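Local coordinates for Serine/threonine-protein kinase/endoribonuclease IRE1 (Saccharomyces cerevisiae, PDB 2BE1) that senses unfolded proteins in the lumen of the endoplasmic reticulum through this lumenal domain and thereby activates its kinase and HAC1-splicing endoribonuclease, at residues E6-D11 with V251-R256; S10-A15 with L22-R27; T208-G213 with P264-P269; G247-F252 with N260-H265. One frame throughout, in Å; residues are numbered along the deposited sequence.

In the fold
Three of the four contacts join neighbouring strands of one antiparallel sheet, ordered 31-36, 22-26, 8-17, 245-254, 259-264. Interactions 2 and 4 are its buried beta hairpins, with centres about 8 Å apart; interaction 1 pairs strand 8-17 with strand 245-254, remote in sequence, and is only partly buried, running out into a salt-bridge network. Interaction 3 is a surface contact between two loops, with little area and mostly proline packing. Arg27 ties interaction 2 to interactions 3 and 4: its guanidinium forms salt bridges with Asp212 and Asp250. Interactions 1 and 2 share Ser10 and Asp11, and interactions 1 and 4 share Val251 and Phe252.

Interaction 1 (E6-D11 with V251-R256)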
# COMPACT_ATOMS: atom_id res chain seq x y z
N GLU A 6 -21.43 -20.33 -16.27
CA GLU A 6 -21.84 -21.34 -15.29
C GLU A 6 -21.72 -20.74 -13.89
O GLU A 6 -20.67 -20.14 -13.58
CB GLU A 6 -20.94 -22.56 -15.37
CG GLU A 6 -21.43 -23.70 -14.44
CD GLU A 6 -20.96 -23.59 -12.94
OE1 GLU A 6 -19.71 -23.62 -12.69
OE2 GLU A 6 -21.85 -23.52 -12.02
N LEU A 7 -22.76 -20.91 -13.06
CA LEU A 7 -22.80 -20.46 -11.64
C LEU A 7 -24.21 -19.96 -11.34
O LEU A 7 -24.67 -19.09 -12.08
CB LEU A 7 -21.79 -19.34 -11.37
CG LEU A 7 -20.43 -19.58 -10.65
CD1 LEU A 7 -19.89 -20.97 -10.82
CD2 LEU A 7 -19.33 -18.57 -11.05
N SER A 8 -24.89 -20.50 -10.32
CA SER A 8 -26.22 -19.92 -9.91
C SER A 8 -26.05 -18.51 -9.46
O SER A 8 -25.11 -18.20 -8.74
CB SER A 8 -26.86 -20.60 -8.70
OG SER A 8 -26.98 -21.97 -8.89
N LEU A 9 -26.96 -17.65 -9.86
CA LEU A 9 -27.00 -16.39 -9.22
C LEU A 9 -27.81 -16.65 -7.97
O LEU A 9 -28.92 -17.08 -8.01
CB LEU A 9 -27.59 -15.36 -10.15
CG LEU A 9 -27.95 -13.95 -9.72
CD1 LEU A 9 -26.84 -13.22 -9.01
CD2 LEU A 9 -28.22 -13.26 -10.98
N SER A 10 -27.20 -16.44 -6.83
CA SER A 10 -27.88 -16.60 -5.58
C SER A 10 -28.95 -15.55 -5.41
O SER A 10 -28.99 -14.53 -6.10
CB SER A 10 -26.84 -16.46 -4.47
OG SER A 10 -27.42 -16.53 -3.19
N ASP A 11 -29.83 -15.79 -4.46
CA ASP A 11 -30.85 -14.83 -4.12
C ASP A 11 -30.38 -13.83 -3.10
O ASP A 11 -31.04 -12.84 -2.82
CB ASP A 11 -32.01 -15.58 -3.55
CG ASP A 11 -32.96 -15.97 -4.61
OD1 ASP A 11 -33.89 -16.75 -4.31
OD2 ASP A 11 -32.74 -15.47 -5.74
N VAL A 251 -24.14 -12.39 -5.45
CA VAL A 251 -23.45 -13.65 -5.02
C VAL A 251 -23.75 -14.88 -5.92
O VAL A 251 -24.85 -15.28 -6.10
CB VAL A 251 -23.50 -13.93 -3.42
CG1 VAL A 251 -24.48 -13.06 -2.73
CG2 VAL A 251 -23.74 -15.37 -3.08
N PHE A 252 -22.74 -15.45 -6.52
CA PHE A 252 -22.97 -16.60 -7.34
C PHE A 252 -22.65 -17.92 -6.63
O PHE A 252 -21.95 -17.94 -5.61
CB PHE A 252 -22.15 -16.47 -8.60
CG PHE A 252 -22.66 -15.42 -9.52
CD1 PHE A 252 -22.64 -14.09 -9.16
CD2 PHE A 252 -23.19 -15.76 -10.77
CE1 PHE A 252 -23.13 -13.12 -10.03
CE2 PHE A 252 -23.68 -14.77 -11.64
CZ PHE A 252 -23.65 -13.46 -11.26
N ASN A 253 -23.19 -19.01 -7.17
CA ASN A 253 -22.97 -20.35 -6.62
C ASN A 253 -22.27 -21.20 -7.63
O ASN A 253 -22.77 -21.39 -8.74
CB ASN A 253 -24.28 -21.05 -6.25
CG ASN A 253 -25.09 -20.30 -5.19
OD1 ASN A 253 -24.54 -19.83 -4.20
ND2 ASN A 253 -26.43 -20.21 -5.40
N ASP A 254 -21.12 -21.71 -7.25
CA ASP A 254 -20.46 -22.75 -8.03
C ASP A 254 -21.10 -24.05 -7.65
O ASP A 254 -20.84 -24.57 -6.57
CB ASP A 254 -18.97 -22.83 -7.71
CG ASP A 254 -18.19 -23.59 -8.75
OD1 ASP A 254 -17.05 -23.15 -9.07
OD2 ASP A 254 -18.73 -24.61 -9.25
N LEU A 255 -21.94 -24.58 -8.53
CA LEU A 255 -22.69 -25.79 -8.17
C LEU A 255 -21.88 -27.11 -8.06
O LEU A 255 -22.22 -27.96 -7.23
CB LEU A 255 -23.92 -25.96 -9.04
CG LEU A 255 -24.85 -24.81 -8.70
CD1 LEU A 255 -26.12 -24.91 -9.51
CD2 LEU A 255 -25.14 -24.81 -7.20
N ARG A 256 -20.82 -27.27 -8.87
CA ARG A 256 -19.78 -28.28 -8.59
C ARG A 256 -19.20 -28.07 -7.16
O ARG A 256 -19.69 -28.69 -6.20
CB ARG A 256 -18.67 -28.26 -9.65
CG ARG A 256 -19.14 -28.33 -11.12
CD ARG A 256 -19.32 -26.94 -11.81
NE ARG A 256 -18.26 -25.93 -11.54
CZ ARG A 256 -16.94 -26.10 -11.69
NH1 ARG A 256 -16.43 -27.28 -12.07
NH2 ARG A 256 -16.12 -25.09 -11.43
O HOH W 1 -27.42 -12.63 -6.11
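Glu6 and Arg256 meet in a salt bridge, OE1 to NE at 3.0 Å, with the carboxylate and guanidinium planes 69° apart. Arg256 also reaches back to Asp254 of its own segment: NH2 donates to the syn lone pair of OD1, and NE lies 2.7 Å from OD2 in a weaker, bent bond. Arg256 thus bonds to both carboxylates, and its charge would be expected to offset the repulsion between Glu6 and Asp254, whose OE1 and OD2 are 3.7 Å apart.

Inward, Ser8 and Asn253 form an antiparallel hydrogen-bonded pair. Asn253 N donates to Ser8 O at 2.6 Å, in the carbonyl plane, while the return bond from Ser8 N to Asn253 O is weak. The next pair, Leu9 with Phe252, is non-hydrogen-bonded and packs through side chains. With Leu9 CG anti to the backbone N (chi1 172°), CD1 sits over one face of the Phe252 ring, 4.1 Å from its centroid and 23° off the normal, a CH-pi contact. Leu7 CB touches Phe252 CD2 at 3.9 Å.

Strand 8-17 turns a corner at Asp11, where backbone bonding passes to Arg27; strand 245-254 in turn pairs with 259-264, whose Val263 also packs on Phe252.

Interaction 2 (S10-A15 with L22-R27); sequences SDILIA and LHAVDR
Ala15 and His23 form the straightest rung of this hairpin: His23 N donates to Ala15 O at 2.7 Å with an angle of 174°, and Ala15 N returns a bond to His23 O at 2.8 Å. The His23 ring meets Ala15 O at its edge, in plane, through CD2. Its two nitrogens bond to Ser35 and Asp17, which would fix the ring's rotation.

Next to this rung the strands come closest, Ile14 CA lying 4.6 Å from Ala24 CA. Along the buried middle, Ile12, Ile14 and Ala24 share one face, with Ile12 CG2 3.8 Å from Ala24 CB. Leu13, Ala15 and Val25 occupy the other. Leu13 and Val25 exchange two bonds, that from Leu13 N being weak.

The opposite end is more solvent-facing on the side of Asp11, which is partly exposed. One backbone bond, Arg27 N to Asp11 O at 2.8 Å, replaces the paired bonds of the middle, and the two side chains part: Asp11 pairs with Arg28. Arg27, itself buried, runs extended from CG to NE, with chi2 and chi3 near 180°, crossing Leu13 at about a right angle, Arg27 CG to Leu13 CD1 4.1 Å. This carries its guanidinium to salt bridges with Asp212 and Asp250.

Strand 31-36 flanks 22-26 through backbone bonds of Leu22 and Ala24, while 245-254 flanks 8-17, bonding to Ser10 and Ile14.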
# COMPACT_ATOMS: atom_id res chain seq x y z
N SER A 10 -27.20 -16.44 -6.83
CA SER A 10 -27.88 -16.60 -5.58
C SER A 10 -28.95 -15.55 -5.41
O SER A 10 -28.99 -14.53 -6.10
CB SER A 10 -26.84 -16.46 -4.47
OG SER A 10 -27.42 -16.53 -3.19
N ASP A 11 -29.83 -15.79 -4.46
CA ASP A 11 -30.85 -14.83 -4.12
C ASP A 11 -30.38 -13.83 -3.10
O ASP A 11 -31.04 -12.84 -2.82
CB ASP A 11 -32.01 -15.58 -3.55
CG ASP A 11 -32.96 -15.97 -4.61
OD1 ASP A 11 -33.89 -16.75 -4.31
OD2 ASP A 11 -32.74 -15.47 -5.74
N ILE A 12 -29.23 -14.11 -2.51
CA ILE A 12 -28.67 -13.18 -1.58
C ILE A 12 -27.92 -12.13 -2.34
O ILE A 12 -27.37 -12.39 -3.41
CB ILE A 12 -27.70 -13.85 -0.64
CG1 ILE A 12 -28.29 -15.15 -0.09
CG2 ILE A 12 -27.37 -12.90 0.50
CD1 ILE A 12 -29.69 -15.02 0.45
N LEU A 13 -27.89 -10.94 -1.77
CA LEU A 13 -27.22 -9.81 -2.34
C LEU A 13 -26.62 -9.19 -1.13
O LEU A 13 -27.20 -9.26 -0.04
CB LEU A 13 -28.23 -8.84 -2.91
CG LEU A 13 -27.92 -7.94 -4.10
CD1 LEU A 13 -29.22 -7.39 -4.62
CD2 LEU A 13 -27.12 -6.79 -3.65
N ILE A 14 -25.48 -8.55 -1.31
CA ILE A 14 -24.81 -7.98 -0.20
C ILE A 14 -24.55 -6.51 -0.36
O ILE A 14 -23.95 -6.06 -1.38
CB ILE A 14 -23.62 -8.76 0.07
CG1 ILE A 14 -24.07 -9.84 0.98
CG2 ILE A 14 -22.62 -7.96 0.83
CD1 ILE A 14 -22.97 -10.81 1.20
N ALA A 15 -25.00 -5.80 0.68
CA ALA A 15 -24.98 -4.38 0.73
C ALA A 15 -24.08 -3.94 1.79
O ALA A 15 -24.06 -4.55 2.88
CB ALA A 15 -26.28 -3.91 1.04
N LEU A 22 -22.73 -3.96 7.10
CA LEU A 22 -22.90 -4.91 6.06
C LEU A 22 -24.24 -5.55 6.26
O LEU A 22 -24.65 -5.87 7.38
CB LEU A 22 -21.81 -5.96 6.20
CG LEU A 22 -21.37 -6.62 4.90
CD1 LEU A 22 -21.19 -5.61 3.80
CD2 LEU A 22 -20.06 -7.34 5.15
N HIS A 23 -24.95 -5.72 5.17
CA HIS A 23 -26.18 -6.46 5.26
C HIS A 23 -26.31 -7.43 4.09
O HIS A 23 -25.67 -7.25 3.03
CB HIS A 23 -27.34 -5.51 5.33
CG HIS A 23 -27.00 -4.21 5.96
ND1 HIS A 23 -27.78 -3.63 6.94
CD2 HIS A 23 -25.98 -3.35 5.75
CE1 HIS A 23 -27.24 -2.49 7.31
NE2 HIS A 23 -26.14 -2.29 6.60
N ALA A 24 -27.07 -8.50 4.31
CA ALA A 24 -27.51 -9.40 3.24
C ALA A 24 -28.96 -9.12 3.00
O ALA A 24 -29.80 -9.38 3.88
CB ALA A 24 -27.36 -10.82 3.64
N VAL A 25 -29.24 -8.54 1.83
CA VAL A 25 -30.62 -8.25 1.39
C VAL A 25 -31.07 -9.32 0.37
O VAL A 25 -30.24 -9.78 -0.44
CB VAL A 25 -30.83 -6.77 0.88
CG1 VAL A 25 -29.70 -6.34 0.09
CG2 VAL A 25 -32.04 -6.69 0.04
N ASP A 26 -32.34 -9.72 0.46
CA ASP A 26 -32.93 -10.71 -0.43
C ASP A 26 -33.30 -10.09 -1.74
O ASP A 26 -34.29 -9.38 -1.85
CB ASP A 26 -34.18 -11.33 0.20
CG ASP A 26 -34.94 -12.25 -0.75
OD1 ASP A 26 -36.03 -12.68 -0.38
OD2 ASP A 26 -34.48 -12.55 -1.86
N ARG A 27 -32.52 -10.42 -2.75
CA ARG A 27 -32.75 -10.05 -4.14
C ARG A 27 -34.19 -10.08 -4.66
O ARG A 27 -34.51 -9.47 -5.68
CB ARG A 27 -31.92 -11.00 -5.01
CG ARG A 27 -31.49 -10.39 -6.29
CD ARG A 27 -30.78 -11.35 -7.17
NE ARG A 27 -30.35 -10.68 -8.39
CZ ARG A 27 -29.12 -10.16 -8.55
NH1 ARG A 27 -28.24 -10.24 -7.54
NH2 ARG A 27 -28.73 -9.57 -9.71

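Interaction 3 (T208-G213 with P264-P269)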
# COMPACT_ATOMS: atom_id res chain seq x y z
N THR A 208 -21.34 -7.88 -16.61
CA THR A 208 -21.65 -6.70 -17.35
C THR A 208 -23.10 -6.15 -17.10
O THR A 208 -23.31 -4.95 -17.06
CB THR A 208 -21.34 -6.96 -18.83
OG1 THR A 208 -21.36 -5.72 -19.50
CG2 THR A 208 -22.33 -8.02 -19.48
N PHE A 209 -24.06 -7.04 -16.92
CA PHE A 209 -25.41 -6.63 -16.56
C PHE A 209 -26.05 -7.84 -15.90
O PHE A 209 -25.69 -8.98 -16.22
CB PHE A 209 -26.22 -6.18 -17.78
CG PHE A 209 -26.30 -7.22 -18.85
CD1 PHE A 209 -27.23 -8.30 -18.73
CD2 PHE A 209 -25.44 -7.17 -19.96
CE1 PHE A 209 -27.31 -9.33 -19.73
CE2 PHE A 209 -25.49 -8.19 -20.98
CZ PHE A 209 -26.44 -9.27 -20.86
N SER A 210 -26.98 -7.58 -14.97
CA SER A 210 -27.53 -8.63 -14.11
C SER A 210 -28.01 -9.84 -14.92
O SER A 210 -28.73 -9.67 -15.89
CB SER A 210 -28.65 -8.07 -13.23
OG SER A 210 -28.13 -7.77 -11.94
N LYS A 211 -27.57 -11.04 -14.56
CA LYS A 211 -27.97 -12.27 -15.26
C LYS A 211 -29.42 -12.49 -15.06
O LYS A 211 -30.12 -12.99 -15.90
CB LYS A 211 -27.26 -13.50 -14.70
CG LYS A 211 -25.86 -13.77 -15.26
CD LYS A 211 -25.65 -15.31 -15.34
CE LYS A 211 -24.46 -15.70 -16.23
NZ LYS A 211 -23.40 -14.64 -16.17
N ASP A 212 -29.84 -12.15 -13.87
CA ASP A 212 -31.21 -11.82 -13.50
C ASP A 212 -31.84 -10.83 -14.44
O ASP A 212 -31.15 -10.00 -15.01
CB ASP A 212 -31.05 -11.07 -12.20
CG ASP A 212 -32.05 -11.41 -11.29
OD1 ASP A 212 -32.99 -11.96 -11.85
OD2 ASP A 212 -31.90 -11.19 -10.09
N GLY A 213 -33.13 -10.80 -14.58
CA GLY A 213 -33.65 -9.59 -15.23
C GLY A 213 -33.33 -8.31 -14.43
O GLY A 213 -33.04 -7.23 -15.00
N PRO A 264 -19.22 -7.87 -7.88
CA PRO A 264 -19.99 -6.63 -7.70
C PRO A 264 -21.13 -6.63 -8.63
O PRO A 264 -21.02 -7.16 -9.75
CB PRO A 264 -19.01 -5.53 -8.10
CG PRO A 264 -18.08 -6.19 -9.05
CD PRO A 264 -17.88 -7.57 -8.45
N HIS A 265 -22.23 -6.05 -8.14
CA HIS A 265 -23.44 -5.90 -8.92
C HIS A 265 -23.22 -4.82 -10.00
O HIS A 265 -22.70 -3.77 -9.67
CB HIS A 265 -24.57 -5.51 -7.99
CG HIS A 265 -25.91 -5.51 -8.65
ND1 HIS A 265 -26.24 -4.62 -9.65
CD2 HIS A 265 -26.99 -6.28 -8.48
CE1 HIS A 265 -27.48 -4.83 -10.05
NE2 HIS A 265 -27.95 -5.84 -9.35
N PRO A 266 -23.62 -5.07 -11.27
CA PRO A 266 -23.15 -4.20 -12.37
C PRO A 266 -23.75 -2.85 -12.14
O PRO A 266 -24.32 -2.64 -11.09
CB PRO A 266 -23.73 -4.85 -13.63
CG PRO A 266 -24.80 -5.74 -13.17
CD PRO A 266 -24.52 -6.13 -11.76
N PHE A 267 -23.60 -1.91 -13.06
CA PHE A 267 -24.49 -0.69 -13.00
C PHE A 267 -24.94 -0.09 -14.38
O PHE A 267 -24.12 0.05 -15.33
CB PHE A 267 -24.01 0.37 -11.95
CG PHE A 267 -23.27 1.52 -12.56
CD1 PHE A 267 -23.99 2.67 -12.98
CD2 PHE A 267 -21.86 1.46 -12.75
CE1 PHE A 267 -23.33 3.75 -13.56
CE2 PHE A 267 -21.15 2.54 -13.33
CZ PHE A 267 -21.88 3.70 -13.74
N ASN A 268 -26.22 0.24 -14.48
CA ASN A 268 -26.84 0.71 -15.73
C ASN A 268 -26.08 1.83 -16.51
O ASN A 268 -25.24 2.58 -15.90
CB ASN A 268 -28.30 1.20 -15.49
CG ASN A 268 -28.36 2.65 -14.95
OD1 ASN A 268 -27.68 2.99 -13.97
ND2 ASN A 268 -29.15 3.51 -15.60
N PRO A 269 -26.40 1.98 -17.85
CA PRO A 269 -25.86 3.07 -18.68
C PRO A 269 -26.86 4.25 -18.71
O PRO A 269 -26.47 5.39 -18.92
CB PRO A 269 -25.75 2.40 -20.07
CG PRO A 269 -26.97 1.46 -20.14
CD PRO A 269 -27.31 1.11 -18.65
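His265 ND1 donates to Pro266 O at 3.1 Å and 170°, within the loop whose Pro266 packs on Ser210 of the facing one. The oxygen lies close to the imidazole plane, whereas the donor is tilted 33° from the carbonyl plane. His265 CG is anti to the backbone N (chi1 -172°), and the ND1 bond would limit how far the ring can rotate. NE2 then lies on the side nearest Ser210, whose OG approaches the imidazole obliquely, 3.2 Å from His265 NE2.

These segments have no regular secondary structure apart from the strand end at Pro264. Residues 208-213 link helix 201-204 to strand 216-219, and residues 264-269 leave the edge strand 259-264 of the five-stranded sheet, so the contact joins two irregular connections at the surface of the lumenal domain.

Pro266 supplies the packing. Its CG lies against the backbone of 208-213, 3.4 Å from Ser210 N and 3.6 Å from Phe209 CA, while Pro266 CB sits 3.5 Å from Thr208 O. The proline ring therefore meets mainly main-chain atoms. Thr208 and Phe209 direct their side chains away from it at CB; both residues are exposed. Asp250 of strand 245-254 also touches Ser210, His265 and Pro266, and Asp212 forms a salt bridge with Arg27.

Interaction 4 (G247-F252 with N260-H265)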
# COMPACT_ATOMS: atom_id res chain seq x y z
N GLY A 247 -22.10 0.38 -1.19
CA GLY A 247 -21.50 -0.84 -1.75
C GLY A 247 -22.49 -1.96 -2.05
O GLY A 247 -23.42 -2.24 -1.24
N LEU A 248 -22.31 -2.63 -3.21
CA LEU A 248 -23.34 -3.64 -3.61
C LEU A 248 -22.86 -4.98 -4.27
O LEU A 248 -22.30 -4.96 -5.39
CB LEU A 248 -24.37 -2.93 -4.48
CG LEU A 248 -25.71 -3.63 -4.38
CD1 LEU A 248 -25.98 -3.81 -2.94
CD2 LEU A 248 -26.85 -2.81 -5.00
N PHE A 249 -23.07 -6.14 -3.64
CA PHE A 249 -22.52 -7.37 -4.33
C PHE A 249 -23.52 -8.43 -4.71
O PHE A 249 -24.41 -8.76 -3.92
CB PHE A 249 -21.45 -8.05 -3.54
CG PHE A 249 -20.28 -7.18 -3.25
CD1 PHE A 249 -20.12 -6.56 -1.99
CD2 PHE A 249 -19.30 -6.98 -4.21
CE1 PHE A 249 -18.98 -5.76 -1.70
CE2 PHE A 249 -18.16 -6.18 -3.94
CZ PHE A 249 -18.00 -5.55 -2.69
N ASP A 250 -23.35 -8.95 -5.94
CA ASP A 250 -24.08 -10.15 -6.42
C ASP A 250 -23.40 -11.34 -5.78
O ASP A 250 -22.21 -11.28 -5.52
CB ASP A 250 -24.06 -10.23 -7.96
CG ASP A 250 -25.26 -9.50 -8.59
OD1 ASP A 250 -26.17 -9.11 -7.84
OD2 ASP A 250 -25.34 -9.31 -9.83
N VAL A 251 -24.14 -12.39 -5.45
CA VAL A 251 -23.45 -13.65 -5.02
C VAL A 251 -23.75 -14.88 -5.92
O VAL A 251 -24.85 -15.28 -6.10
CB VAL A 251 -23.50 -13.93 -3.42
CG1 VAL A 251 -24.48 -13.06 -2.73
CG2 VAL A 251 -23.74 -15.37 -3.08
N PHE A 252 -22.74 -15.45 -6.52
CA PHE A 252 -22.97 -16.60 -7.34
C PHE A 252 -22.65 -17.92 -6.63
O PHE A 252 -21.95 -17.94 -5.61
CB PHE A 252 -22.15 -16.47 -8.60
CG PHE A 252 -22.66 -15.42 -9.52
CD1 PHE A 252 -22.64 -14.09 -9.16
CD2 PHE A 252 -23.19 -15.76 -10.77
CE1 PHE A 252 -23.13 -13.12 -10.03
CE2 PHE A 252 -23.68 -14.77 -11.64
CZ PHE A 252 -23.65 -13.46 -11.26
N ASN A 260 -19.50 -20.00 -2.38
CA ASN A 260 -20.26 -18.77 -2.52
C ASN A 260 -19.37 -17.66 -3.01
O ASN A 260 -18.88 -16.85 -2.23
CB ASN A 260 -20.89 -18.38 -1.19
CG ASN A 260 -21.96 -19.32 -0.79
OD1 ASN A 260 -22.85 -19.61 -1.58
ND2 ASN A 260 -21.88 -19.85 0.42
N ILE A 261 -19.12 -17.62 -4.29
CA ILE A 261 -18.26 -16.57 -4.77
C ILE A 261 -19.00 -15.26 -5.02
O ILE A 261 -20.03 -15.24 -5.66
CB ILE A 261 -17.49 -17.00 -6.00
CG1 ILE A 261 -17.54 -15.87 -7.02
CG2 ILE A 261 -17.99 -18.35 -6.56
CD1 ILE A 261 -16.24 -15.75 -7.76
N LEU A 262 -18.47 -14.15 -4.53
CA LEU A 262 -19.20 -12.92 -4.73
C LEU A 262 -18.58 -11.91 -5.73
O LEU A 262 -17.36 -11.75 -5.86
CB LEU A 262 -19.57 -12.36 -3.37
CG LEU A 262 -18.60 -11.52 -2.61
CD1 LEU A 262 -18.90 -10.19 -3.11
CD2 LEU A 262 -18.90 -11.56 -1.17
N VAL A 263 -19.44 -11.28 -6.51
CA VAL A 263 -18.98 -10.36 -7.53
C VAL A 263 -19.81 -9.03 -7.48
O VAL A 263 -20.96 -9.05 -6.98
CB VAL A 263 -18.96 -11.04 -8.94
CG1 VAL A 263 -19.42 -12.50 -8.87
CG2 VAL A 263 -19.79 -10.27 -9.93
N PRO A 264 -19.22 -7.87 -7.88
CA PRO A 264 -19.99 -6.63 -7.70
C PRO A 264 -21.13 -6.63 -8.63
O PRO A 264 -21.02 -7.16 -9.75
CB PRO A 264 -19.01 -5.53 -8.10
CG PRO A 264 -18.08 -6.19 -9.05
CD PRO A 264 -17.88 -7.57 -8.45
N HIS A 265 -22.23 -6.05 -8.14
CA HIS A 265 -23.44 -5.90 -8.92
C HIS A 265 -23.22 -4.82 -10.00
O HIS A 265 -22.70 -3.77 -9.67
CB HIS A 265 -24.57 -5.51 -7.99
CG HIS A 265 -25.91 -5.51 -8.65
ND1 HIS A 265 -26.24 -4.62 -9.65
CD2 HIS A 265 -26.99 -6.28 -8.48
CE1 HIS A 265 -27.48 -4.83 -10.05
NE2 HIS A 265 -27.95 -5.84 -9.35
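An antiparallel beta hairpin of strands 245-254 and 259-264 forms one end of the five-stranded sheet, and its rungs are set by backbone bonds. Asp250 and Val263 make a hydrogen-bonded pair: Val263 N donates to Asp250 O at 2.9 Å, while the bond from Asp250 N to Val263 O is weak. Phe252 N reaches Ile261 O at 2.9 Å on one side of this rung. On the other, His265 N donates almost straight to Leu248 O, at 3.0 Å and 176°, and so holds the chain to its partner just after the strand ends.

Side chains divide between the faces. Leu262, with CG between its backbone N and carbonyl carbon (chi1 84°), sends CD1 obliquely across the root of the Phe249 side chain, close to CB and CG. Val251 and Leu262 pack on that face through CB atoms 4.2 Å apart. Opposite, Val263 CG1 touches Phe252 CD1 at 3.6 Å. Asp250 crosses His265 at a slant, the carboxylate 62° from the imidazole plane, and the ring atom nearest to Asp250 OD1 is His265 CD2.

The salt bridge of Asp250 is with Arg27 NH1. That charge pairing at a buried aspartate would be expected to stabilise the carboxylate form, tying this hairpin electrostatically to the one ending in Arg27.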